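PDB 6P2I: glycerate dehydrogenase, which reduces acyclic imino acids, probably to the corresponding amino acids, with NADPH as the likely hydride donor. Local coordinates for residues Ser92-Tyr97 and Glu284-Glu289; Lys2-Asp7 and Ser43-Ala48; Gly146-Gly151 and Ile169-Ser174. All coordinates share one frame; numbering follows the deposited sequence. Where two conformers were deposited one is given.

Contact 1: residues Ser92-Tyr97 and Glu284-Glu289; sequences SNCPQY and EKNMYE. With DAR (D-arginine), chain D.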
loop_
_atom_site.group_PDB
_atom_site.type_symbol
_atom_site.label_atom_id
_atom_site.label_comp_id
_atom_site.label_asym_id
_atom_site.label_seq_id
_atom_site.Cartn_x
_atom_site.Cartn_y
_atom_site.Cartn_z
ATOM N N SER A 92 -24.070 5.761 -22.849
ATOM C CA SER A 92 -23.760 6.096 -21.464
ATOM C C SER A 92 -22.671 5.162 -20.968
ATOM O O SER A 92 -22.547 4.030 -21.439
ATOM C CB SER A 92 -24.985 5.948 -20.530
ATOM O OG SER A 92 -25.980 6.926 -20.768
ATOM N N ASN A 93 -21.897 5.623 -19.980
ATOM C CA ASN A 93 -21.001 4.729 -19.265
ATOM C C ASN A 93 -21.500 4.559 -17.833
ATOM O O ASN A 93 -22.567 5.056 -17.460
ATOM C CB ASN A 93 -19.554 5.238 -19.322
ATOM C CG ASN A 93 -19.339 6.539 -18.558
ATOM O OD1 ASN A 93 -20.282 7.250 -18.202
ATOM N ND2 ASN A 93 -18.076 6.867 -18.332
ATOM N N CYS A 94 -20.719 3.831 -17.034
ATOM C CA CYS A 94 -20.925 3.754 -15.594
ATOM C C CYS A 94 -19.763 4.518 -14.978
ATOM O O CYS A 94 -18.623 4.027 -14.975
ATOM C CB CYS A 94 -20.969 2.303 -15.100
ATOM S SG CYS A 94 -22.407 1.407 -15.801
ATOM N N PRO A 95 -19.993 5.730 -14.497
ATOM C CA PRO A 95 -18.896 6.697 -14.365
ATOM C C PRO A 95 -18.139 6.696 -13.053
ATOM O O PRO A 95 -17.037 7.247 -13.025
ATOM C CB PRO A 95 -19.610 8.038 -14.534
ATOM C CG PRO A 95 -20.982 7.794 -14.000
ATOM C CD PRO A 95 -21.318 6.372 -14.376
ATOM N N GLN A 96 -18.708 6.181 -11.964
ATOM C CA GLN A 96 -18.059 6.375 -10.663
ATOM C C GLN A 96 -17.888 5.110 -9.835
ATOM O O GLN A 96 -17.285 5.181 -8.757
ATOM C CB GLN A 96 -18.836 7.410 -9.833
ATOM C CG GLN A 96 -19.068 8.730 -10.539
ATOM C CD GLN A 96 -19.454 9.851 -9.590
ATOM O OE1 GLN A 96 -19.186 9.788 -8.385
ATOM N NE2 GLN A 96 -20.070 10.895 -10.133
ATOM N N TYR A 97 -18.374 3.959 -10.307
ATOM C CA TYR A 97 -18.438 2.768 -9.466
ATOM C C TYR A 97 -17.087 2.393 -8.869
ATOM O O TYR A 97 -17.036 1.881 -7.748
ATOM C CB TYR A 97 -18.996 1.577 -10.274
ATOM C CG TYR A 97 -18.071 1.092 -11.374
ATOM C CD1 TYR A 97 -18.030 1.729 -12.619
ATOM C CD2 TYR A 97 -17.250 -0.011 -11.182
ATOM C CE1 TYR A 97 -17.166 1.290 -13.618
ATOM C CE2 TYR A 97 -16.383 -0.445 -12.172
ATOM C CZ TYR A 97 -16.346 0.207 -13.381
ATOM O OH TYR A 97 -15.485 -0.239 -14.361
ATOM N N GLU A 284 -20.750 -3.746 -6.792
ATOM C CA GLU A 284 -22.145 -3.465 -6.467
ATOM C C GLU A 284 -22.566 -2.107 -7.018
ATOM O O GLU A 284 -23.635 -1.978 -7.631
ATOM C CB GLU A 284 -22.376 -3.539 -4.956
ATOM C CG GLU A 284 -23.763 -4.055 -4.580
ATOM C CD GLU A 284 -24.003 -5.509 -4.992
ATOM O OE1 GLU A 284 -23.024 -6.232 -5.284
ATOM O OE2 GLU A 284 -25.178 -5.939 -5.011
ATOM N N LYS A 285 -21.739 -1.080 -6.810
ATOM C CA LYS A 285 -22.035 0.231 -7.377
ATOM C C LYS A 285 -22.164 0.157 -8.888
ATOM O O LYS A 285 -22.974 0.876 -9.481
ATOM C CB LYS A 285 -20.944 1.232 -6.998
ATOM C CG LYS A 285 -21.088 1.788 -5.601
ATOM C CD LYS A 285 -19.828 2.585 -5.226
ATOM C CE LYS A 285 -20.073 3.558 -4.097
ATOM N NZ LYS A 285 -18.847 4.381 -3.869
ATOM N N ASN A 286 -21.357 -0.699 -9.526
ATOM C CA ASN A 286 -21.430 -0.875 -10.973
ATOM C C ASN A 286 -22.836 -1.292 -11.380
ATOM O O ASN A 286 -23.379 -0.797 -12.378
ATOM C CB ASN A 286 -20.386 -1.921 -11.389
ATOM C CG ASN A 286 -19.998 -1.871 -12.876
ATOM O OD1 ASN A 286 -19.141 -2.653 -13.308
ATOM N ND2 ASN A 286 -20.620 -0.985 -13.656
ATOM N N MET A 287 -23.447 -2.182 -10.593
ATOM C CA MET A 287 -24.815 -2.617 -10.865
ATOM C C MET A 287 -25.804 -1.484 -10.645
ATOM O O MET A 287 -26.752 -1.323 -11.427
ATOM C CB MET A 287 -25.168 -3.812 -9.980
ATOM C CG MET A 287 -24.274 -5.033 -10.173
ATOM S SD MET A 287 -24.345 -5.711 -11.849
ATOM C CE MET A 287 -22.899 -4.989 -12.622
ATOM N N TYR A 288 -25.613 -0.697 -9.580
ATOM C CA TYR A 288 -26.513 0.428 -9.341
ATOM C C TYR A 288 -26.459 1.424 -10.491
ATOM O O TYR A 288 -27.492 1.985 -10.882
ATOM C CB TYR A 288 -26.167 1.151 -8.037
ATOM C CG TYR A 288 -26.151 0.333 -6.759
ATOM C CD1 TYR A 288 -26.913 -0.808 -6.611
ATOM C CD2 TYR A 288 -25.377 0.746 -5.672
ATOM C CE1 TYR A 288 -26.899 -1.542 -5.421
ATOM C CE2 TYR A 288 -25.349 0.029 -4.489
ATOM C CZ TYR A 288 -26.110 -1.115 -4.363
ATOM O OH TYR A 288 -26.074 -1.822 -3.173
ATOM N N GLU A 289 -25.259 1.670 -11.033
ATOM C CA GLU A 289 -25.117 2.610 -12.147
ATOM C C GLU A 289 -25.749 2.061 -13.416
ATOM O O GLU A 289 -26.430 2.794 -14.141
ATOM C CB GLU A 289 -23.643 2.935 -12.392
ATOM C CG GLU A 289 -23.078 3.895 -11.333
ATOM C CD GLU A 289 -21.631 4.313 -11.574
ATOM O OE1 GLU A 289 -20.871 3.553 -12.201
ATOM O OE2 GLU A 289 -21.254 5.405 -11.100
HETATM N N DAR D . -11.326 -0.471 -17.698
HETATM C CA DAR D . -11.926 -0.153 -16.402
HETATM C CB DAR D . -12.275 -1.424 -15.614
HETATM C CG DAR D . -13.321 -2.306 -16.303
HETATM C CD DAR D . -13.944 -3.308 -15.336
HETATM N NE DAR D . -15.041 -4.112 -15.872
HETATM C CZ DAR D . -16.260 -4.060 -15.327
HETATM N NH1 DAR D . -16.639 -2.989 -14.622
HETATM N NH2 DAR D . -17.119 -5.070 -15.478
HETATM C C DAR D . -13.116 0.774 -16.578
HETATM O O DAR D . -14.088 0.768 -15.797
HETATM O OXT DAR D . -13.084 1.557 -17.526
HETATM O O HOH W 1 -18.471 5.717 -6.255
#

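Contact 2: residues Lys2-Asp7 and Ser43-Ala48; sequences KITYID and SSTDIA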
loop_
_atom_site.group_PDB
_atom_site.type_symbol
_atom_site.label_atom_id
_atom_site.label_comp_id
_atom_site.label_asym_id
_atom_site.label_seq_id
_atom_site.Cartn_x
_atom_site.Cartn_y
_atom_site.Cartn_z
ATOM N N LYS A 2 -36.267 -4.518 -25.610
ATOM C CA LYS A 2 -35.291 -5.573 -25.404
ATOM C C LYS A 2 -33.987 -4.963 -24.907
ATOM O O LYS A 2 -33.531 -3.944 -25.434
ATOM C CB LYS A 2 -35.039 -6.339 -26.703
ATOM C CG LYS A 2 -33.961 -7.410 -26.602
ATOM C CD LYS A 2 -34.547 -8.801 -26.783
ATOM C CE LYS A 2 -33.543 -9.766 -27.404
ATOM N NZ LYS A 2 -32.280 -9.840 -26.632
ATOM N N ILE A 3 -33.400 -5.590 -23.892
ATOM C CA ILE A 3 -32.134 -5.173 -23.301
ATOM C C ILE A 3 -31.198 -6.369 -23.365
ATOM O O ILE A 3 -31.581 -7.478 -22.976
ATOM C CB ILE A 3 -32.328 -4.699 -21.850
ATOM C CG1 ILE A 3 -33.404 -3.613 -21.806
ATOM C CG2 ILE A 3 -30.990 -4.225 -21.233
ATOM C CD1 ILE A 3 -34.097 -3.486 -20.472
ATOM N N THR A 4 -29.992 -6.162 -23.886
ATOM C CA THR A 4 -29.067 -7.268 -24.116
ATOM C C THR A 4 -27.686 -6.924 -23.588
ATOM O O THR A 4 -27.067 -5.958 -24.043
ATOM C CB THR A 4 -28.970 -7.613 -25.599
ATOM O OG1 THR A 4 -30.272 -7.924 -26.100
ATOM C CG2 THR A 4 -28.066 -8.825 -25.785
ATOM N N TYR A 5 -27.202 -7.727 -22.646
ATOM C CA TYR A 5 -25.800 -7.693 -22.232
ATOM C C TYR A 5 -25.071 -8.582 -23.235
ATOM O O TYR A 5 -25.202 -9.811 -23.208
ATOM C CB TYR A 5 -25.673 -8.177 -20.791
ATOM C CG TYR A 5 -24.448 -7.713 -20.005
ATOM C CD1 TYR A 5 -23.162 -7.917 -20.490
ATOM C CD2 TYR A 5 -24.587 -7.103 -18.767
ATOM C CE1 TYR A 5 -22.030 -7.517 -19.760
ATOM C CE2 TYR A 5 -23.464 -6.694 -18.031
ATOM C CZ TYR A 5 -22.194 -6.906 -18.537
ATOM O OH TYR A 5 -21.084 -6.517 -17.809
ATOM N N ILE A 6 -24.339 -7.964 -24.170
ATOM C CA ILE A 6 -23.916 -8.692 -25.367
ATOM C C ILE A 6 -22.679 -9.553 -25.178
ATOM O O ILE A 6 -22.349 -10.331 -26.079
ATOM C CB ILE A 6 -23.663 -7.743 -26.554
ATOM C CG1 ILE A 6 -22.406 -6.898 -26.325
ATOM C CG2 ILE A 6 -24.908 -6.900 -26.841
ATOM C CD1 ILE A 6 -21.945 -6.155 -27.592
ATOM N N ASP A 7 -21.974 -9.447 -24.048
ATOM C CA ASP A 7 -20.785 -10.265 -23.841
ATOM C C ASP A 7 -20.656 -10.578 -22.353
ATOM O O ASP A 7 -21.426 -10.087 -21.528
ATOM C CB ASP A 7 -19.513 -9.603 -24.419
ATOM C CG ASP A 7 -19.336 -8.137 -23.995
ATOM O OD1 ASP A 7 -19.978 -7.697 -23.027
ATOM O OD2 ASP A 7 -18.552 -7.419 -24.665
ATOM N N SER A 43 -28.018 -5.489 -33.231
ATOM C CA SER A 43 -29.138 -5.165 -34.106
ATOM C C SER A 43 -30.447 -5.828 -33.695
ATOM O O SER A 43 -31.485 -5.550 -34.314
ATOM C CB SER A 43 -28.807 -5.561 -35.549
ATOM O OG SER A 43 -27.656 -4.880 -36.012
ATOM N N SER A 44 -30.432 -6.681 -32.672
ATOM C CA SER A 44 -31.623 -7.392 -32.232
ATOM C C SER A 44 -32.164 -6.848 -30.916
ATOM O O SER A 44 -33.006 -7.490 -30.280
ATOM C CB SER A 44 -31.323 -8.886 -32.113
ATOM O OG SER A 44 -30.863 -9.399 -33.356
ATOM N N THR A 45 -31.704 -5.671 -30.501
ATOM C CA THR A 45 -32.018 -5.145 -29.189
ATOM C C THR A 45 -32.264 -3.646 -29.294
ATOM O O THR A 45 -31.858 -2.989 -30.257
ATOM C CB THR A 45 -30.885 -5.474 -28.198
ATOM O OG1 THR A 45 -31.349 -5.310 -26.852
ATOM C CG2 THR A 45 -29.655 -4.587 -28.426
ATOM N N ASP A 46 -32.951 -3.110 -28.289
ATOM C CA ASP A 46 -33.173 -1.676 -28.222
ATOM C C ASP A 46 -32.158 -0.983 -27.326
ATOM O O ASP A 46 -31.654 0.090 -27.679
ATOM C CB ASP A 46 -34.590 -1.399 -27.725
ATOM C CG ASP A 46 -35.629 -2.107 -28.554
ATOM O OD1 ASP A 46 -35.764 -1.766 -29.752
ATOM O OD2 ASP A 46 -36.274 -3.037 -28.021
ATOM N N ILE A 47 -31.837 -1.591 -26.182
ATOM C CA ILE A 47 -30.739 -1.175 -25.319
ATOM C C ILE A 47 -29.708 -2.291 -25.317
ATOM O O ILE A 47 -30.068 -3.471 -25.229
ATOM C CB ILE A 47 -31.221 -0.887 -23.882
ATOM C CG1 ILE A 47 -32.292 0.207 -23.885
ATOM C CG2 ILE A 47 -30.039 -0.536 -22.979
ATOM C CD1 ILE A 47 -32.925 0.428 -22.514
ATOM N N ALA A 48 -28.433 -1.928 -25.449
ATOM C CA ALA A 48 -27.347 -2.894 -25.360
ATOM C C ALA A 48 -26.420 -2.503 -24.221
ATOM O O ALA A 48 -26.247 -1.319 -23.933
ATOM C CB ALA A 48 -26.540 -2.977 -26.657
#

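Contact 3: residues Gly146-Gly151 and Ile169-Ser174; sequences GLIGIG and IGLNKS. With NAP (NADP nicotinamide-adenine-dinucleotide phosphate), chain C.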
loop_
_atom_site.group_PDB
_atom_site.type_symbol
_atom_site.label_atom_id
_atom_site.label_comp_id
_atom_site.label_asym_id
_atom_site.label_seq_id
_atom_site.Cartn_x
_atom_site.Cartn_y
_atom_site.Cartn_z
ATOM N N GLY A 146 1.982 13.784 -8.568
ATOM C CA GLY A 146 1.472 14.487 -9.728
ATOM C C GLY A 146 0.441 13.628 -10.431
ATOM O O GLY A 146 0.715 12.476 -10.794
ATOM N N LEU A 147 -0.756 14.168 -10.595
ATOM C CA LEU A 147 -1.896 13.428 -11.127
ATOM C C LEU A 147 -2.158 13.916 -12.545
ATOM O O LEU A 147 -2.535 15.074 -12.749
ATOM C CB LEU A 147 -3.112 13.617 -10.223
ATOM C CG LEU A 147 -2.865 13.289 -8.741
ATOM C CD1 LEU A 147 -4.069 13.655 -7.866
ATOM C CD2 LEU A 147 -2.518 11.815 -8.585
ATOM N N ILE A 148 -1.933 13.045 -13.530
ATOM C CA ILE A 148 -2.234 13.358 -14.922
ATOM C C ILE A 148 -3.684 12.930 -15.137
ATOM O O ILE A 148 -3.974 11.750 -15.354
ATOM C CB ILE A 148 -1.271 12.665 -15.889
ATOM C CG1 ILE A 148 0.171 13.097 -15.616
ATOM C CG2 ILE A 148 -1.667 12.943 -17.359
ATOM C CD1 ILE A 148 1.209 12.295 -16.389
ATOM N N GLY A 149 -4.600 13.895 -15.043
ATOM C CA GLY A 149 -6.019 13.600 -14.966
ATOM C C GLY A 149 -6.504 13.766 -13.543
ATOM O O GLY A 149 -5.984 13.117 -12.628
ATOM N N ILE A 150 -7.473 14.659 -13.333
ATOM C CA ILE A 150 -7.925 15.004 -11.993
ATOM C C ILE A 150 -9.447 15.064 -12.006
ATOM O O ILE A 150 -10.057 16.037 -11.539
ATOM C CB ILE A 150 -7.281 16.319 -11.501
ATOM C CG1 ILE A 150 -7.345 17.402 -12.583
ATOM C CG2 ILE A 150 -5.829 16.087 -11.113
ATOM C CD1 ILE A 150 -6.663 18.705 -12.165
ATOM N N GLY A 151 -10.059 14.014 -12.539
ATOM C CA GLY A 151 -11.496 13.831 -12.560
ATOM C C GLY A 151 -11.956 12.996 -11.383
ATOM O O GLY A 151 -11.485 13.180 -10.254
ATOM N N ILE A 169 -0.060 17.910 -7.019
ATOM C CA ILE A 169 -0.132 18.706 -8.234
ATOM C C ILE A 169 -0.805 17.851 -9.305
ATOM O O ILE A 169 -0.975 16.640 -9.154
ATOM C CB ILE A 169 1.250 19.227 -8.691
ATOM C CG1 ILE A 169 2.140 18.082 -9.184
ATOM C CG2 ILE A 169 1.937 20.032 -7.567
ATOM C CD1 ILE A 169 3.535 18.524 -9.600
ATOM N N GLY A 170 -1.231 18.494 -10.383
ATOM C CA GLY A 170 -1.997 17.739 -11.354
ATOM C C GLY A 170 -2.324 18.572 -12.569
ATOM O O GLY A 170 -1.991 19.760 -12.654
ATOM N N LEU A 171 -2.978 17.923 -13.526
ATOM C CA LEU A 171 -3.348 18.614 -14.748
ATOM C C LEU A 171 -4.597 17.981 -15.322
ATOM O O LEU A 171 -4.859 16.789 -15.134
ATOM C CB LEU A 171 -2.225 18.602 -15.795
ATOM C CG LEU A 171 -1.760 17.300 -16.448
ATOM C CD1 LEU A 171 -2.581 16.970 -17.673
ATOM C CD2 LEU A 171 -0.307 17.424 -16.859
ATOM N N ASN A 172 -5.361 18.806 -16.027
ATOM C CA ASN A 172 -6.501 18.349 -16.790
ATOM C C ASN A 172 -6.435 19.036 -18.149
ATOM O O ASN A 172 -5.449 19.701 -18.485
ATOM C CB ASN A 172 -7.812 18.609 -16.029
ATOM C CG ASN A 172 -8.051 20.090 -15.740
ATOM O OD1 ASN A 172 -7.415 20.969 -16.320
ATOM N ND2 ASN A 172 -8.979 20.365 -14.829
ATOM N N LYS A 173 -7.486 18.865 -18.941
ATOM C CA LYS A 173 -7.549 19.414 -20.287
ATOM C C LYS A 173 -8.266 20.757 -20.339
ATOM O O LYS A 173 -7.812 21.675 -21.034
ATOM C CB LYS A 173 -8.249 18.405 -21.211
ATOM C CG LYS A 173 -8.673 18.942 -22.568
ATOM C CD LYS A 173 -9.542 17.930 -23.319
ATOM C CE LYS A 173 -10.601 17.281 -22.416
ATOM N NZ LYS A 173 -11.678 18.224 -21.984
ATOM N N SER A 174 -9.371 20.896 -19.605
ATOM C CA SER A 174 -10.202 22.093 -19.676
ATOM C C SER A 174 -9.631 23.259 -18.886
ATOM O O SER A 174 -10.073 24.397 -19.081
ATOM C CB SER A 174 -11.600 21.783 -19.141
ATOM O OG SER A 174 -11.503 21.423 -17.764
HETATM P PA NAP C . -12.898 11.447 -15.607
HETATM O O1A NAP C . -13.490 11.648 -16.986
HETATM O O2A NAP C . -13.712 11.787 -14.393
HETATM O O5B NAP C . -11.547 12.297 -15.534
HETATM C C5B NAP C . -10.642 12.346 -16.632
HETATM C C4B NAP C . -9.596 13.407 -16.309
HETATM O O4B NAP C . -8.631 13.393 -17.364
HETATM C C3B NAP C . -10.188 14.818 -16.277
HETATM O O3B NAP C . -9.418 15.631 -15.369
HETATM C C2B NAP C . -9.951 15.329 -17.678
HETATM O O2B NAP C . -9.881 16.745 -17.749
HETATM C C1B NAP C . -8.589 14.708 -17.929
HETATM N N9A NAP C . -8.268 14.690 -19.364
HETATM C C8A NAP C . -9.037 14.215 -20.364
HETATM N N7A NAP C . -8.417 14.391 -21.557
HETATM C C5A NAP C . -7.246 15.007 -21.306
HETATM C C6A NAP C . -6.105 15.486 -22.110
HETATM N N6A NAP C . -6.103 15.343 -23.457
HETATM N N1A NAP C . -5.078 16.062 -21.452
HETATM C C2A NAP C . -5.065 16.210 -20.108
HETATM N N3A NAP C . -6.063 15.800 -19.303
HETATM C C4A NAP C . -7.157 15.203 -19.857
HETATM O O3 NAP C . -12.354 9.926 -15.602
HETATM P PN NAP C . -12.149 8.962 -14.331
HETATM O O1N NAP C . -13.484 8.464 -13.837
HETATM O O2N NAP C . -11.222 9.622 -13.336
HETATM O O5D NAP C . -11.413 7.724 -15.041
HETATM C C5D NAP C . -10.155 7.915 -15.698
HETATM C C4D NAP C . -9.711 6.629 -16.383
HETATM O O4D NAP C . -9.459 5.635 -15.395
HETATM C C3D NAP C . -10.768 5.984 -17.267
HETATM O O3D NAP C . -10.835 6.577 -18.573
HETATM C C2D NAP C . -10.318 4.530 -17.295
HETATM O O2D NAP C . -9.522 4.299 -18.464
HETATM C C1D NAP C . -9.483 4.360 -16.023
HETATM N N1N NAP C . -10.089 3.358 -15.138
HETATM C C2N NAP C . -9.361 2.297 -14.746
HETATM C C3N NAP C . -9.906 1.316 -13.922
HETATM C C7N NAP C . -9.082 0.120 -13.516
HETATM O O7N NAP C . -9.646 -0.869 -13.070
HETATM N N7N NAP C . -7.755 0.121 -13.703
HETATM C C4N NAP C . -11.233 1.449 -13.503
HETATM C C5N NAP C . -11.974 2.553 -13.929
HETATM C C6N NAP C . -11.367 3.500 -14.746
HETATM P P2B NAP C . -11.179 17.691 -17.919
HETATM O O1X NAP C . -11.912 17.165 -19.141
HETATM O O2X NAP C . -11.976 17.504 -16.656
HETATM O O3X NAP C . -10.586 19.069 -18.043
HETATM O O HOH W 2 -10.668 17.830 -14.456
#

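Contact 1: residues Ser92-Tyr97 and Glu284-Glu289
The side chain of E289 reaches from helix 280-298 into the loop formed by C94, P95, Q96 and Y97. At its root E289 CB lies 3.9 Å from C94 SG. With CG anti to the carbonyl carbon (chi1 -75°) and the chain extended beyond it, the carboxylate arrives beneath the loop's amides, E289 CD lying 3.5 Å from P95 CD. E289 OE2 accepts the N-H of Q96 at 2.8 Å through its syn lone pair. E289 OE1 takes a weak bond from Y97 N at 3.2 Å. Glutamate suits the site, long enough to reach and ending in two acceptors. In the D-2-hydroxyacid dehydrogenase fold this loop follows the last strand of the smaller domain's sheet and leads to helix 99-114, so the helix returning from the coenzyme domain grips it near the substrate cleft. Beside the carboxylate, the Y97 ring and N286 amide stack almost flat, their planes 9° apart, with N286 CG 3.7 Å above the ring centre. The amide is fixed from both ends: N286 ND2 donates to I72 O, while N286 OD1 accepts NH1 of the bound D-arginine at 2.8 Å. Further out, K285 NZ and Q96 O share one water.

Contact 2: residues Lys2-Asp7 and Ser43-Ala48
I3 pairs with I47 and T4 with A48 in parallel register, K2 O accepting I47 N at 3.0 Å and I47 O accepting T4 N. Before strand 47-50 the chain curls, so K2 O also takes D46 N, and D46 OD2 receives K2 N at 2.8 Å through its anti lone pair while OD1 bridges to R65. T45 OG1, anti to its own nitrogen (chi1 -163°), turns inward and donates to I47 O from the face opposite T4 N. T4 OG1 lies 2.9 Å from T45 OG1 and accepts K2 NZ at 2.8 Å. K2 bends at chi2 and chi4 to get there, passing its CG 3.4 Å from T45 OG1, and its ammonium continues to a salt bridge with E27. A leucine in place of K2 would probably leave the E27 carboxylate without its positive mate and T4 OG1 without that donor. On the other face, I3 and I47 lie side by side, I3 CG1 4.1 Å from I47 CB, as suits strand residues in a core. The pair belongs to the five-stranded sheet of the smaller domain, where strand 25-28 flanks 2-5, strand 68-71 flanks 47-50, and helix 35-43 runs up to 43-48.

Contact 3: residues Gly146-Gly151 and Ile169-Ser174
I150 slants across N172, bringing its CG1 to 3.7 Å from N172 CB and its CD1 up to the amide nitrogen. With CG1 set between the backbone nitrogen and carbonyl carbon (chi1 46°), the branch points at the neighbouring strand, while CG2 comes down over G170. A CB on G170 would collide with that methyl, so the flat, bare backbone of glycine fits beneath the isoleucine. On the opposite face I148 and L171 run side by side, I148 CG2 4.1 Å from L171 CD1. L171 CD1 also lies 3.6 Å from C2A of the NADP adenine.

These are the two strands of the beta-alpha-beta crossover of a Rossmann domain, 144-148 and 167-171. Their parts 146-148 and 169-171 run parallel at 13°, held by bonds such as G149 N to L171 O at 2.9 Å. G149 and G151 belong to a GxGxxG sequence, as in other Rossmann enzymes: G149 has backbone angles that would jam a CB against the preceding carbonyl, and a CB on G151 would strike O5B of the coenzyme. I150 N, between them, donates to O3B of the adenosine ribose.

Beyond the second strand the side chains turn to the 2'-phosphate, contacts consistent with use of NADPH. K173 lays CB 3.5 Å from adenine C5A, then bends at chi3 and chi4 so that NZ returns to O1X at 3.0 Å. S174 grips O3X twice, from N at 2.7 Å and from OG. N172 ND2 donates to R176 O and to a water that also binds the phosphate.

Overall arrangement
From the N terminus the chain first closes contact 2, where segments 2-7 and 43-48 meet after 35 intervening residues that include helix 14-23, strand 25-28 and most of helix 35-43. The same sheet ends at strand 90-92, and the next loop supplies the first half of contact 1. Its partner comes 186 residues later, and contact 3, a short closure across helix 152-163, is nested inside that long excursion. Contact 2 is therefore in series with both others. Contacts 2 and 3 each join neighbouring strands, one pair in each of two separate sheets, their centres about 35 Å apart on opposite sides of the chain's centre, whereas contact 1 brings helix 280-298 back to the smaller domain.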